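Local coordinates for thioredoxin-like fold domain-containing protein (Paracoccus denitrificans, PDB 3DML) that acts as a periplasmic thiol-disulfide oxidoreductase of the thioredoxin fold, probably serving chemotrophic sulfur oxidation, at residues P28-C33 with T75-F80. Sequence-based numbering, arbitrary orientation.
Sequences PGCLYC and TFTPTF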
loop_
_atom_site.group_PDB
_atom_site.type_symbol
_atom_site.label_atom_id
_atom_site.label_comp_id
_atom_site.label_asym_id
_atom_site.label_seq_id
_atom_site.Cartn_x
_atom_site.Cartn_y
_atom_site.Cartn_z
ATOM N N PRO A 28 -7.628 -11.442 7.529
ATOM C CA PRO A 28 -8.991 -11.950 7.419
ATOM C C PRO A 28 -10.004 -11.102 8.156
ATOM O O PRO A 28 -9.740 -10.600 9.266
ATOM C CB PRO A 28 -8.895 -13.347 8.058
ATOM C CG PRO A 28 -7.510 -13.757 7.799
ATOM C CD PRO A 28 -6.717 -12.485 8.036
ATOM N N GLY A 29 -11.160 -10.929 7.520
ATOM C CA GLY A 29 -12.264 -10.196 8.113
ATOM C C GLY A 29 -12.088 -8.689 8.155
ATOM O O GLY A 29 -12.849 -8.004 8.832
ATOM N N CYS A 30 -11.085 -8.164 7.452
ATOM C CA CYS A 30 -10.873 -6.720 7.435
ATOM C C CYS A 30 -11.815 -6.028 6.442
ATOM O O CYS A 30 -11.619 -6.077 5.221
ATOM C CB CYS A 30 -9.412 -6.384 7.121
ATOM S SG CYS A 30 -9.050 -4.616 7.298
ATOM N N LEU A 31 -12.841 -5.385 6.979
ATOM C CA LEU A 31 -13.831 -4.721 6.144
ATOM C C LEU A 31 -13.234 -3.615 5.268
ATOM O O LEU A 31 -13.594 -3.486 4.099
ATOM C CB LEU A 31 -14.952 -4.180 7.016
ATOM C CG LEU A 31 -16.157 -3.576 6.323
ATOM C CD1 LEU A 31 -17.401 -4.068 7.073
ATOM C CD2 LEU A 31 -16.095 -2.070 6.357
ATOM N N TYR A 32 -12.333 -2.813 5.828
ATOM C CA TYR A 32 -11.706 -1.728 5.072
ATOM C C TYR A 32 -10.758 -2.201 3.963
ATOM O O TYR A 32 -10.700 -1.557 2.930
ATOM C CB TYR A 32 -11.054 -0.697 6.006
ATOM C CG TYR A 32 -12.098 0.241 6.589
ATOM C CD1 TYR A 32 -12.733 -0.051 7.793
ATOM C CD2 TYR A 32 -12.486 1.380 5.894
ATOM C CE1 TYR A 32 -13.710 0.800 8.311
ATOM C CE2 TYR A 32 -13.459 2.238 6.404
ATOM C CZ TYR A 32 -14.058 1.936 7.624
ATOM O OH TYR A 32 -15.029 2.790 8.110
ATOM N N CYS A 33 -10.049 -3.313 4.170
ATOM C CA CYS A 33 -9.359 -4.013 3.052
ATOM C C CYS A 33 -10.327 -4.382 1.942
ATOM O O CYS A 33 -10.057 -4.142 0.770
ATOM C CB CYS A 33 -8.654 -5.283 3.526
ATOM S SG CYS A 33 -7.251 -4.900 4.588
ATOM N N THR A 75 0.928 -2.673 11.990
ATOM C CA THR A 75 0.094 -2.933 13.151
ATOM C C THR A 75 -1.398 -2.668 12.880
ATOM O O THR A 75 -2.249 -2.889 13.772
ATOM C CB THR A 75 0.572 -2.084 14.336
ATOM O OG1 THR A 75 0.646 -0.714 13.924
ATOM C CG2 THR A 75 1.988 -2.537 14.779
ATOM N N PHE A 76 -1.713 -2.234 11.659
ATOM C CA PHE A 76 -3.061 -1.813 11.305
ATOM C C PHE A 76 -3.307 -2.322 9.910
ATOM O O PHE A 76 -2.391 -2.341 9.108
ATOM C CB PHE A 76 -3.194 -0.277 11.313
ATOM C CG PHE A 76 -4.608 0.201 11.108
ATOM C CD1 PHE A 76 -5.451 0.398 12.205
ATOM C CD2 PHE A 76 -5.093 0.452 9.822
ATOM C CE1 PHE A 76 -6.786 0.841 12.001
ATOM C CE2 PHE A 76 -6.415 0.893 9.613
ATOM C CZ PHE A 76 -7.255 1.068 10.700
ATOM N N THR A 77 -4.511 -2.816 9.639
ATOM C CA THR A 77 -4.890 -3.135 8.259
ATOM C C THR A 77 -6.159 -2.359 7.851
ATOM O O THR A 77 -7.081 -2.232 8.656
ATOM C CB THR A 77 -5.160 -4.639 8.063
ATOM O OG1 THR A 77 -6.231 -5.046 8.914
ATOM C CG2 THR A 77 -3.915 -5.476 8.384
ATOM N N PRO A 78 -6.212 -1.847 6.602
ATOM C CA PRO A 78 -5.158 -1.934 5.586
ATOM C C PRO A 78 -4.034 -0.940 5.859
ATOM O O PRO A 78 -4.279 0.183 6.318
ATOM C CB PRO A 78 -5.886 -1.555 4.283
ATOM C CG PRO A 78 -7.002 -0.648 4.740
ATOM C CD PRO A 78 -7.376 -1.057 6.135
ATOM N N THR A 79 -2.805 -1.355 5.588
ATOM C CA THR A 79 -1.680 -0.409 5.566
ATOM C C THR A 79 -1.055 -0.509 4.186
ATOM O O THR A 79 -0.863 -1.615 3.672
ATOM C CB THR A 79 -0.624 -0.753 6.647
ATOM O OG1 THR A 79 -1.173 -0.484 7.943
ATOM C CG2 THR A 79 0.662 0.087 6.476
ATOM N N PHE A 80 -0.709 0.625 3.604
ATOM C CA PHE A 80 -0.088 0.637 2.288
ATOM C C PHE A 80 1.317 1.178 2.441
ATOM O O PHE A 80 1.475 2.321 2.846
ATOM C CB PHE A 80 -0.874 1.533 1.330
ATOM C CG PHE A 80 -2.332 1.147 1.207
ATOM C CD1 PHE A 80 -2.727 0.223 0.230
ATOM C CD2 PHE A 80 -3.285 1.696 2.065
ATOM C CE1 PHE A 80 -4.070 -0.141 0.094
ATOM C CE2 PHE A 80 -4.650 1.336 1.960
ATOM C CZ PHE A 80 -5.034 0.408 0.965
#
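Cys30 and Cys33, the CxxC pair at the start of helix 31-39, pack against Thr77 and Pro78, which are linked by a cis peptide bond: the redox motif and cis-proline loop characteristic of thioredoxin folds. The side chain of Cys30 can be followed outward. Its CB passes 3.9 Å from OG1 of Thr77. Extended away from its own backbone N (chi1 -173°), the side chain then places SG beside the Thr77-Pro78 peptide, 3.3 Å from Thr77 OG1 and 3.4 Å from Thr77 O. The same sulfur caps the helix, accepting a nearly straight hydrogen bond from Cys33 N (3.5 Å, 163° at the hydrogen); a thiol suits this N-cap because it can accept that bond and serve redox chemistry. The clear hydrogen bond of Thr77 OG1 is with Gln27 NE2, just before segment 28-33, while threonine's CB packs near both sulfurs.

Cys33 is buried deeper. Its SG lies against the proline ring, 3.6 Å from Pro78 CB. Proline suits this place because a cis peptide costs least before it and its ring offers the helix start a compact apolar surface. Pro78 CD meets Tyr32 CB at 3.7 Å; the ring of this exposed tyrosine makes a cation-pi contact with Arg35. Strand 79-84 begins directly after the proline, so the residues just before it pack against the start of helix 31-39.

The two sulfurs are separate thiols here, though they form a disulfide in another structure of this protein. A partly exposed Cys30 sulfur, held by Cys33 N beside the cis-proline loop, is consistent with the attacking thiol of thioredoxins, with buried Cys33 the probable resolving partner.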